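Side-chain contacts in DNA primase (PDB 4EHS), which synthesises the short RNA primers that start DNA replication, and through the C-terminal domain described here binds the replicative helicase DnaB, whose unwinding activity it stimulates: residues V59-K64 with F108-K113; S26-E31 with I104-E109; K113-S118 with I127-A132. One frame throughout, in Å; residues are numbered along the deposited sequence.

All three contacts use helix 96-117 of the helicase-binding domain of primase. Interactions 1 and 2, with centres about 8 Å apart, bring the loop 59-64 and the start of helix 30-43 against its middle, and they touch each other where Leu61 packs on Leu30. Interaction 3 follows along the chain, about 13 Å from the centre of interaction 1 and 17 Å from that of interaction 2, and pairs the helix end with helix 122-140. Phe108 and Leu112 pack against that helix too, so helix 96-117 meets the N-terminal part of the domain with its middle and forms a hairpin with helix 122-140 at its end.

Interaction 1. Residues V59-K64 with F108-K113; sequences VFLHKK and FERQLK
Leu61 and Arg110 bridge a wide backbone separation: 59-64 is an irregular loop between helices 45-51 and 64-71, 108-113 is continuous helix, and even the nearest alpha carbons, Val59 CA and Phe108 CA, are 10.1 Å apart. The contact is therefore made by side-chain reach, and only about 104 Å² is buried in total. Arg110 and Leu61 extend toward each other from opposite directions. The arginine chain bends at its third torsion (chi3 -49°), which turns the guanidinium so that one face, not an edge, receives the leucine. Leu61 CD1 lies 3.6 Å above that plane, displaced toward the rim, and its closest atom there is Arg110 NE at 3.7 Å. The methyl group thus packs on the flat pi surface of the cation and uses none of its N-H groups.

Val59 contributes mainly its backbone: its O lies 3.7 Å from Arg110 NH2, approached obliquely, and this is no hydrogen bond, though the charge would probably still favour a carbonyl nearby. Leu61 CB also lies over one face of the neighbouring His62 ring. The loop itself is tied to helix 30-43, because Glu34 accepts hydrogen bonds from the backbone N of Leu61 and of His62, while Phe60 stacks on Phe67. Behind Arg110, Phe108 and Leu112 are turned to helix 122-140.

The arrangement is that of an interhelical loop in an all-helical domain: the connection between helices 45-51 and 64-71 is laid beside the long helix 96-117, here within the DnaB-binding domain of primase.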
loop_
_atom_site.group_PDB
_atom_site.type_symbol
_atom_site.label_atom_id
_atom_site.label_comp_id
_atom_site.label_asym_id
_atom_site.label_seq_id
_atom_site.Cartn_x
_atom_site.Cartn_y
_atom_site.Cartn_z
ATOM N N VAL A 59 -2.934 -9.736 -4.015
ATOM C CA VAL A 59 -1.872 -10.431 -3.332
ATOM C C VAL A 59 -2.094 -11.937 -3.455
ATOM O O VAL A 59 -1.142 -12.703 -3.591
ATOM C CB VAL A 59 -1.770 -10.017 -1.860
ATOM C CG1 VAL A 59 -0.691 -10.816 -1.164
ATOM C CG2 VAL A 59 -1.367 -8.551 -1.736
ATOM N N PHE A 60 -3.369 -12.312 -3.474
ATOM C CA PHE A 60 -3.781 -13.752 -3.455
ATOM C C PHE A 60 -3.679 -14.377 -4.828
ATOM O O PHE A 60 -4.236 -13.839 -5.789
ATOM C CB PHE A 60 -5.229 -13.868 -2.950
ATOM C CG PHE A 60 -5.373 -13.478 -1.509
ATOM C CD1 PHE A 60 -5.188 -14.470 -0.511
ATOM C CD2 PHE A 60 -5.642 -12.153 -1.093
ATOM C CE1 PHE A 60 -5.249 -14.149 0.835
ATOM C CE2 PHE A 60 -5.710 -11.838 0.276
ATOM C CZ PHE A 60 -5.523 -12.836 1.254
ATOM N N LEU A 61 -2.988 -15.508 -4.910
ATOM C CA LEU A 61 -2.883 -16.290 -6.160
ATOM C C LEU A 61 -3.839 -17.477 -6.198
ATOM O O LEU A 61 -4.039 -18.043 -7.287
ATOM C CB LEU A 61 -1.463 -16.789 -6.373
ATOM C CG LEU A 61 -0.340 -15.748 -6.281
ATOM C CD1 LEU A 61 0.994 -16.316 -6.753
ATOM C CD2 LEU A 61 -0.749 -14.520 -7.057
ATOM N N HIS A 62 -4.431 -17.821 -5.051
ATOM C CA HIS A 62 -5.287 -19.017 -4.974
ATOM C C HIS A 62 -6.641 -18.752 -4.486
ATOM O O HIS A 62 -7.580 -19.446 -4.888
ATOM C CB HIS A 62 -4.636 -20.097 -4.115
ATOM C CG HIS A 62 -3.300 -20.523 -4.619
ATOM N ND1 HIS A 62 -3.156 -21.346 -5.719
ATOM C CD2 HIS A 62 -2.025 -20.199 -4.193
ATOM C CE1 HIS A 62 -1.827 -21.510 -5.960
ATOM N NE2 HIS A 62 -1.139 -20.856 -5.032
ATOM N N LYS A 63 -6.808 -17.737 -3.623
ATOM C CA LYS A 63 -8.050 -17.575 -2.880
ATOM C C LYS A 63 -8.567 -16.127 -3.034
ATOM O O LYS A 63 -9.240 -15.586 -2.182
ATOM C CB LYS A 63 -7.910 -17.997 -1.383
ATOM C CG LYS A 63 -7.521 -19.464 -1.180
ATOM C CD LYS A 63 -8.641 -20.390 -1.583
ATOM C CE LYS A 63 -8.162 -21.814 -1.716
ATOM N NZ LYS A 63 -9.169 -22.821 -2.109
ATOM N N LYS A 64 -8.350 -15.581 -4.227
ATOM C CA LYS A 64 -8.748 -14.218 -4.470
ATOM C C LYS A 64 -10.266 -14.069 -4.363
ATOM O O LYS A 64 -10.752 -13.107 -3.776
ATOM C CB LYS A 64 -8.216 -13.806 -5.835
ATOM C CG LYS A 64 -8.627 -12.406 -6.218
ATOM C CD LYS A 64 -7.937 -12.082 -7.543
ATOM C CE LYS A 64 -7.844 -10.576 -7.747
ATOM N NZ LYS A 64 -9.230 -10.027 -7.706
ATOM N N PHE A 108 6.843 -10.573 -1.492
ATOM C CA PHE A 108 8.081 -9.822 -1.816
ATOM C C PHE A 108 9.228 -10.731 -2.278
ATOM O O PHE A 108 10.031 -10.321 -3.151
ATOM C CB PHE A 108 8.525 -8.921 -0.681
ATOM C CG PHE A 108 7.688 -7.681 -0.537
ATOM C CD1 PHE A 108 7.774 -6.648 -1.477
ATOM C CD2 PHE A 108 6.828 -7.530 0.527
ATOM C CE1 PHE A 108 6.985 -5.499 -1.344
ATOM C CE2 PHE A 108 6.074 -6.355 0.698
ATOM C CZ PHE A 108 6.114 -5.355 -0.249
ATOM N N GLU A 109 9.270 -11.970 -1.774
ATOM C CA GLU A 109 10.271 -12.913 -2.291
ATOM C C GLU A 109 10.013 -13.190 -3.770
ATOM O O GLU A 109 10.966 -13.177 -4.587
ATOM C CB GLU A 109 10.276 -14.184 -1.399
ATOM C CG GLU A 109 10.978 -13.964 -0.056
ATOM C CD GLU A 109 10.900 -15.198 0.876
ATOM O OE1 GLU A 109 9.991 -16.040 0.650
ATOM O OE2 GLU A 109 11.739 -15.303 1.815
ATOM N N ARG A 110 8.751 -13.402 -4.158
ATOM C CA ARG A 110 8.395 -13.514 -5.542
ATOM C C ARG A 110 8.763 -12.258 -6.368
ATOM O O ARG A 110 9.163 -12.385 -7.532
ATOM C CB ARG A 110 6.903 -13.789 -5.736
ATOM C CG ARG A 110 6.490 -15.202 -5.306
ATOM C CD ARG A 110 5.056 -15.547 -5.696
ATOM N NE ARG A 110 3.988 -14.607 -5.376
ATOM C CZ ARG A 110 3.352 -14.519 -4.189
ATOM N NH1 ARG A 110 3.699 -15.301 -3.176
ATOM N NH2 ARG A 110 2.353 -13.650 -4.058
ATOM N N GLN A 111 8.558 -11.075 -5.803
ATOM C CA GLN A 111 8.927 -9.848 -6.490
ATOM C C GLN A 111 10.399 -9.847 -6.867
ATOM O O GLN A 111 10.737 -9.378 -7.941
ATOM C CB GLN A 111 8.630 -8.618 -5.620
ATOM C CG GLN A 111 7.147 -8.316 -5.561
ATOM C CD GLN A 111 6.510 -8.249 -6.918
ATOM O OE1 GLN A 111 5.653 -9.052 -7.252
ATOM N NE2 GLN A 111 6.926 -7.290 -7.714
ATOM N N LEU A 112 11.248 -10.262 -5.951
ATOM C CA LEU A 112 12.678 -10.331 -6.185
ATOM C C LEU A 112 12.964 -11.166 -7.441
ATOM O O LEU A 112 13.810 -10.800 -8.234
ATOM C CB LEU A 112 13.438 -10.906 -4.980
ATOM C CG LEU A 112 13.842 -10.008 -3.825
ATOM C CD1 LEU A 112 14.867 -10.686 -2.927
ATOM C CD2 LEU A 112 14.414 -8.679 -4.298
ATOM N N LYS A 113 12.250 -12.263 -7.633
ATOM C CA LYS A 113 12.407 -13.035 -8.909
ATOM C C LYS A 113 11.779 -12.417 -10.148
ATOM O O LYS A 113 12.341 -12.506 -11.261
ATOM C CB LYS A 113 11.797 -14.437 -8.787
ATOM C CG LYS A 113 12.495 -15.379 -7.829
ATOM C CD LYS A 113 11.925 -16.781 -8.054
ATOM C CE LYS A 113 12.341 -17.357 -9.412
ATOM N NZ LYS A 113 11.445 -18.474 -9.821
#

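Interaction 2. Residues S26-E31 with I104-E109; sequences SAPSLE and ILRYFE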
loop_
_atom_site.group_PDB
_atom_site.type_symbol
_atom_site.label_atom_id
_atom_site.label_comp_id
_atom_site.label_asym_id
_atom_site.label_seq_id
_atom_site.Cartn_x
_atom_site.Cartn_y
_atom_site.Cartn_z
ATOM N N SER A 26 7.268 -28.449 7.140
ATOM C CA SER A 26 6.203 -27.740 7.919
ATOM C C SER A 26 5.807 -26.361 7.351
ATOM O O SER A 26 4.633 -25.976 7.449
ATOM C CB SER A 26 6.634 -27.577 9.366
ATOM O OG SER A 26 7.633 -26.591 9.420
ATOM N N ALA A 27 6.785 -25.612 6.824
ATOM C CA ALA A 27 6.536 -24.464 5.948
ATOM C C ALA A 27 5.374 -24.791 5.002
ATOM O O ALA A 27 5.444 -25.764 4.220
ATOM C CB ALA A 27 7.754 -24.141 5.110
ATOM N N PRO A 28 4.315 -23.951 5.042
ATOM C CA PRO A 28 3.094 -24.281 4.325
ATOM C C PRO A 28 3.163 -23.965 2.858
ATOM O O PRO A 28 3.985 -23.160 2.416
ATOM C CB PRO A 28 2.027 -23.380 5.003
ATOM C CG PRO A 28 2.854 -22.179 5.470
ATOM C CD PRO A 28 4.178 -22.709 5.855
ATOM N N SER A 29 2.247 -24.569 2.115
ATOM C CA SER A 29 2.017 -24.233 0.723
ATOM C C SER A 29 1.372 -22.833 0.693
ATOM O O SER A 29 0.820 -22.364 1.747
ATOM C CB SER A 29 1.066 -25.227 0.037
ATOM O OG SER A 29 -0.328 -25.040 0.478
ATOM N N LEU A 30 1.471 -22.144 -0.458
ATOM C CA LEU A 30 0.880 -20.835 -0.506
ATOM C C LEU A 30 -0.641 -20.947 -0.414
ATOM O O LEU A 30 -1.283 -20.130 0.247
ATOM C CB LEU A 30 1.306 -20.081 -1.778
ATOM C CG LEU A 30 0.831 -18.644 -1.907
ATOM C CD1 LEU A 30 1.525 -17.833 -0.847
ATOM C CD2 LEU A 30 1.092 -18.210 -3.386
ATOM N N GLU A 31 -1.227 -22.017 -0.966
ATOM C CA GLU A 31 -2.670 -22.112 -1.013
ATOM C C GLU A 31 -3.137 -22.316 0.439
ATOM O O GLU A 31 -4.104 -21.654 0.880
ATOM C CB GLU A 31 -3.153 -23.246 -1.967
ATOM C CG GLU A 31 -4.620 -23.543 -1.741
ATOM C CD GLU A 31 -5.265 -24.340 -2.873
ATOM O OE1 GLU A 31 -4.616 -24.582 -3.900
ATOM O OE2 GLU A 31 -6.440 -24.689 -2.739
ATOM N N ILE A 104 2.869 -11.865 3.254
ATOM C CA ILE A 104 3.498 -10.679 2.650
ATOM C C ILE A 104 4.935 -10.953 2.269
ATOM O O ILE A 104 5.340 -10.547 1.161
ATOM C CB ILE A 104 3.363 -9.461 3.571
ATOM C CG1 ILE A 104 1.876 -9.120 3.779
ATOM C CG2 ILE A 104 4.074 -8.222 2.959
ATOM C CD1 ILE A 104 1.674 -8.182 4.992
ATOM N N LEU A 105 5.697 -11.569 3.182
ATOM C CA LEU A 105 7.106 -11.978 2.897
ATOM C C LEU A 105 7.179 -12.805 1.626
ATOM O O LEU A 105 7.979 -12.467 0.707
ATOM C CB LEU A 105 7.766 -12.707 4.094
ATOM C CG LEU A 105 9.188 -13.275 3.891
ATOM C CD1 LEU A 105 10.232 -12.188 3.826
ATOM C CD2 LEU A 105 9.554 -14.257 4.977
ATOM N N ARG A 106 6.349 -13.843 1.498
ATOM C CA ARG A 106 6.242 -14.541 0.213
ATOM C C ARG A 106 5.996 -13.716 -1.036
ATOM O O ARG A 106 6.677 -13.906 -2.072
ATOM C CB ARG A 106 5.253 -15.687 0.272
ATOM C CG ARG A 106 5.851 -16.686 1.280
ATOM C CD ARG A 106 5.192 -18.019 1.121
ATOM N NE ARG A 106 5.793 -19.039 2.034
ATOM C CZ ARG A 106 5.227 -20.247 2.142
ATOM N NH1 ARG A 106 4.153 -20.535 1.410
ATOM N NH2 ARG A 106 5.718 -21.128 2.971
ATOM N N TYR A 107 5.082 -12.766 -0.934
ATOM C CA TYR A 107 4.830 -11.844 -2.046
ATOM C C TYR A 107 6.143 -11.117 -2.443
ATOM O O TYR A 107 6.490 -11.054 -3.615
ATOM C CB TYR A 107 3.769 -10.822 -1.615
ATOM C CG TYR A 107 3.581 -9.741 -2.638
ATOM C CD1 TYR A 107 2.669 -9.895 -3.690
ATOM C CD2 TYR A 107 4.316 -8.572 -2.548
ATOM C CE1 TYR A 107 2.505 -8.906 -4.659
ATOM C CE2 TYR A 107 4.173 -7.592 -3.518
ATOM C CZ TYR A 107 3.250 -7.744 -4.538
ATOM O OH TYR A 107 3.132 -6.711 -5.485
ATOM N N PHE A 108 6.843 -10.573 -1.492
ATOM C CA PHE A 108 8.081 -9.822 -1.816
ATOM C C PHE A 108 9.228 -10.731 -2.278
ATOM O O PHE A 108 10.031 -10.321 -3.151
ATOM C CB PHE A 108 8.525 -8.921 -0.681
ATOM C CG PHE A 108 7.688 -7.681 -0.537
ATOM C CD1 PHE A 108 7.774 -6.648 -1.477
ATOM C CD2 PHE A 108 6.828 -7.530 0.527
ATOM C CE1 PHE A 108 6.985 -5.499 -1.344
ATOM C CE2 PHE A 108 6.074 -6.355 0.698
ATOM C CZ PHE A 108 6.114 -5.355 -0.249
ATOM N N GLU A 109 9.270 -11.970 -1.774
ATOM C CA GLU A 109 10.271 -12.913 -2.291
ATOM C C GLU A 109 10.013 -13.190 -3.770
ATOM O O GLU A 109 10.966 -13.177 -4.587
ATOM C CB GLU A 109 10.276 -14.184 -1.399
ATOM C CG GLU A 109 10.978 -13.964 -0.056
ATOM C CD GLU A 109 10.900 -15.198 0.876
ATOM O OE1 GLU A 109 9.991 -16.040 0.650
ATOM O OE2 GLU A 109 11.739 -15.303 1.815
#
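Arg106 carries this contact, reaching from helix 96-117 to Pro28 and Leu30 at the start of helix 30-43. Taken in order, the segment 104-109 begins with Ile104 and Leu105, which pack toward helix 122-140 through Leu139 and Ile136. One residue further, the helix surface turns to the N-terminal segment. Arg106 runs extended from CG to NE, and that full length brings its end to the backbone just ahead of the helix. Its two terminal nitrogens close end-on upon one oxygen: Arg106 NH2 to Pro28 O measures 2.7 Å and Arg106 NH1 to Pro28 O 2.8 Å. Both bonds are bent, with N-H...O angles of 146° and 140°, as expected when two nearly parallel N-H groups converge on one oxygen. The oxygen lies within 2° of the guanidinium plane; seen from the carbonyl, NH2 is in plane whereas NH1 stands above it.

Apolar contacts accompany the grip. Pro28 CD lies 3.6 Å from Arg106 NH2, and Leu30 runs antiparallel alongside the arginine, its CD1 4.2 Å from the methylene carbon Arg106 CD. Ser29, between them, is the N-cap of helix 30-43, its OG bonded to Phe32 N. Beyond Arg106, Tyr107 sets its CD2 over the centre of the Phe108 ring and sends its hydroxyl to Glu149.

The chemistry is that of a cation bound end-on by a neutral main-chain carbonyl: with two N-H groups on one oxygen, the guanidinium is held against rotation, and the segment leading into helix 30-43 is fixed to the long helix without any carboxylate across the contact.

Interaction 3. Residues K113-S118 with I127-A132; sequences KEIPKS and ICLKKA
Ile115 gives up the most surface here, and it meets Leu129 and Cys128 with two different branches. Its CG2, anti to the backbone N, lies 3.9 Å from Leu129 CG, where the two side chains lie side by side, pointing oppositely. The longer branch diverges from it and reaches Cys128, the residue before Leu129, with Ile115 CD1 packed 3.6 Å from Cys128 CB. Leu129 CD2 then extends the apolar patch to the ring of Pro116, 4.2 Å from Pro116 CD.

Such packing belongs to an antiparallel helical hairpin: the short axes of 113-117 and 127-132 run at 176° and approach to 9.7 Å, consistent with the C-terminal hairpin of DnaG primases. Pro116 has no N-H to give to the preceding turn, and the helix is kinked there. Just beyond, Ser118 OG donates to Ile115 O over 2.8 Å, in the carbonyl plane and on a lone pair; Ser118 N bonds the same oxygen, which thus takes two donors from Ser118.

Cys128 SG is covalently joined to beta-mercaptoethanol, probably a reagent carried over from crystallisation. On helix 122-140, Lys130 forms a salt bridge with Asp49 of the second subunit, and Ile127 packs on Leu48 of that subunit.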
loop_
_atom_site.group_PDB
_atom_site.type_symbol
_atom_site.label_atom_id
_atom_site.label_comp_id
_atom_site.label_asym_id
_atom_site.label_seq_id
_atom_site.Cartn_x
_atom_site.Cartn_y
_atom_site.Cartn_z
ATOM N N LYS A 113 12.250 -12.263 -7.633
ATOM C CA LYS A 113 12.407 -13.035 -8.909
ATOM C C LYS A 113 11.779 -12.417 -10.148
ATOM O O LYS A 113 12.341 -12.506 -11.261
ATOM C CB LYS A 113 11.797 -14.437 -8.787
ATOM C CG LYS A 113 12.495 -15.379 -7.829
ATOM C CD LYS A 113 11.925 -16.781 -8.054
ATOM C CE LYS A 113 12.341 -17.357 -9.412
ATOM N NZ LYS A 113 11.445 -18.474 -9.821
ATOM N N GLU A 114 10.599 -11.841 -9.981
ATOM C CA GLU A 114 9.806 -11.400 -11.100
ATOM C C GLU A 114 10.235 -10.051 -11.697
ATOM O O GLU A 114 10.151 -9.848 -12.908
ATOM C CB GLU A 114 8.349 -11.304 -10.676
ATOM C CG GLU A 114 7.746 -12.666 -10.330
ATOM C CD GLU A 114 6.262 -12.605 -9.950
ATOM O OE1 GLU A 114 5.546 -11.660 -10.396
ATOM O OE2 GLU A 114 5.797 -13.508 -9.203
ATOM N N ILE A 115 10.643 -9.122 -10.841
ATOM C CA ILE A 115 11.009 -7.788 -11.284
ATOM C C ILE A 115 12.118 -7.833 -12.371
ATOM O O ILE A 115 11.996 -7.130 -13.403
ATOM C CB ILE A 115 11.439 -6.890 -10.123
ATOM C CG1 ILE A 115 10.193 -6.519 -9.304
ATOM C CG2 ILE A 115 12.060 -5.618 -10.672
ATOM C CD1 ILE A 115 10.604 -5.998 -7.923
ATOM N N PRO A 116 13.174 -8.601 -12.142
ATOM C CA PRO A 116 14.211 -8.536 -13.246
ATOM C C PRO A 116 13.715 -9.025 -14.614
ATOM O O PRO A 116 14.227 -8.579 -15.646
ATOM C CB PRO A 116 15.333 -9.450 -12.748
ATOM C CG PRO A 116 15.130 -9.539 -11.259
ATOM C CD PRO A 116 13.650 -9.391 -10.999
ATOM N N LYS A 117 12.729 -9.921 -14.602
ATOM C CA LYS A 117 12.066 -10.460 -15.787
ATOM C C LYS A 117 11.020 -9.544 -16.372
ATOM O O LYS A 117 10.533 -9.768 -17.479
ATOM C CB LYS A 117 11.441 -11.831 -15.498
ATOM C CG LYS A 117 12.476 -12.905 -15.256
ATOM C CD LYS A 117 11.880 -14.142 -14.603
ATOM C CE LYS A 117 12.907 -14.757 -13.639
ATOM N NZ LYS A 117 12.469 -15.961 -12.864
ATOM N N SER A 118 10.650 -8.494 -15.650
ATOM C CA SER A 118 9.538 -7.640 -16.094
ATOM C C SER A 118 9.883 -6.629 -17.207
ATOM O O SER A 118 11.062 -6.487 -17.582
ATOM C CB SER A 118 8.988 -6.901 -14.877
ATOM O OG SER A 118 9.846 -5.804 -14.555
ATOM N N ILE A 127 14.309 0.558 -8.305
ATOM C CA ILE A 127 13.559 1.041 -7.148
ATOM C C ILE A 127 12.762 -0.066 -6.477
ATOM O O ILE A 127 12.707 -0.167 -5.300
ATOM C CB ILE A 127 12.617 2.200 -7.506
ATOM C CG1 ILE A 127 13.396 3.380 -8.008
ATOM C CG2 ILE A 127 11.920 2.652 -6.286
ATOM C CD1 ILE A 127 12.590 4.418 -8.639
ATOM N N CYS A 128 12.171 -0.891 -7.292
ATOM C CA CYS A 128 11.314 -1.934 -6.844
ATOM C C CYS A 128 12.084 -3.067 -6.237
ATOM O O CYS A 128 11.662 -3.591 -5.281
ATOM C CB CYS A 128 10.420 -2.401 -7.961
ATOM S SG CYS A 128 9.293 -1.136 -8.478
ATOM N N LEU A 129 13.245 -3.381 -6.762
ATOM C CA LEU A 129 14.064 -4.389 -6.120
ATOM C C LEU A 129 14.502 -3.921 -4.736
ATOM O O LEU A 129 14.462 -4.647 -3.799
ATOM C CB LEU A 129 15.284 -4.731 -6.959
ATOM C CG LEU A 129 15.022 -5.557 -8.175
ATOM C CD1 LEU A 129 16.198 -5.595 -9.078
ATOM C CD2 LEU A 129 14.701 -6.901 -7.778
ATOM N N LYS A 130 14.909 -2.667 -4.665
ATOM C CA LYS A 130 15.374 -2.151 -3.382
ATOM C C LYS A 130 14.245 -2.179 -2.337
ATOM O O LYS A 130 14.468 -2.621 -1.212
ATOM C CB LYS A 130 15.908 -0.732 -3.556
ATOM C CG LYS A 130 16.565 -0.168 -2.274
ATOM C CD LYS A 130 17.235 1.169 -2.609
ATOM C CE LYS A 130 18.323 1.487 -1.590
ATOM N NZ LYS A 130 17.744 2.210 -0.440
ATOM N N LYS A 131 13.046 -1.779 -2.768
ATOM C CA LYS A 131 11.869 -1.813 -1.909
ATOM C C LYS A 131 11.516 -3.224 -1.469
ATOM O O LYS A 131 11.215 -3.448 -0.282
ATOM C CB LYS A 131 10.693 -1.185 -2.615
ATOM C CG LYS A 131 9.473 -1.051 -1.680
ATOM C CD LYS A 131 8.214 -1.761 -2.233
ATOM C CE LYS A 131 6.903 -1.402 -1.483
ATOM N NZ LYS A 131 5.958 -0.593 -2.306
ATOM N N ALA A 132 11.579 -4.192 -2.375
ATOM C CA ALA A 132 11.277 -5.588 -1.968
ATOM C C ALA A 132 12.295 -6.112 -0.974
ATOM O O ALA A 132 11.953 -6.792 -0.064
ATOM C CB ALA A 132 11.241 -6.492 -3.165
#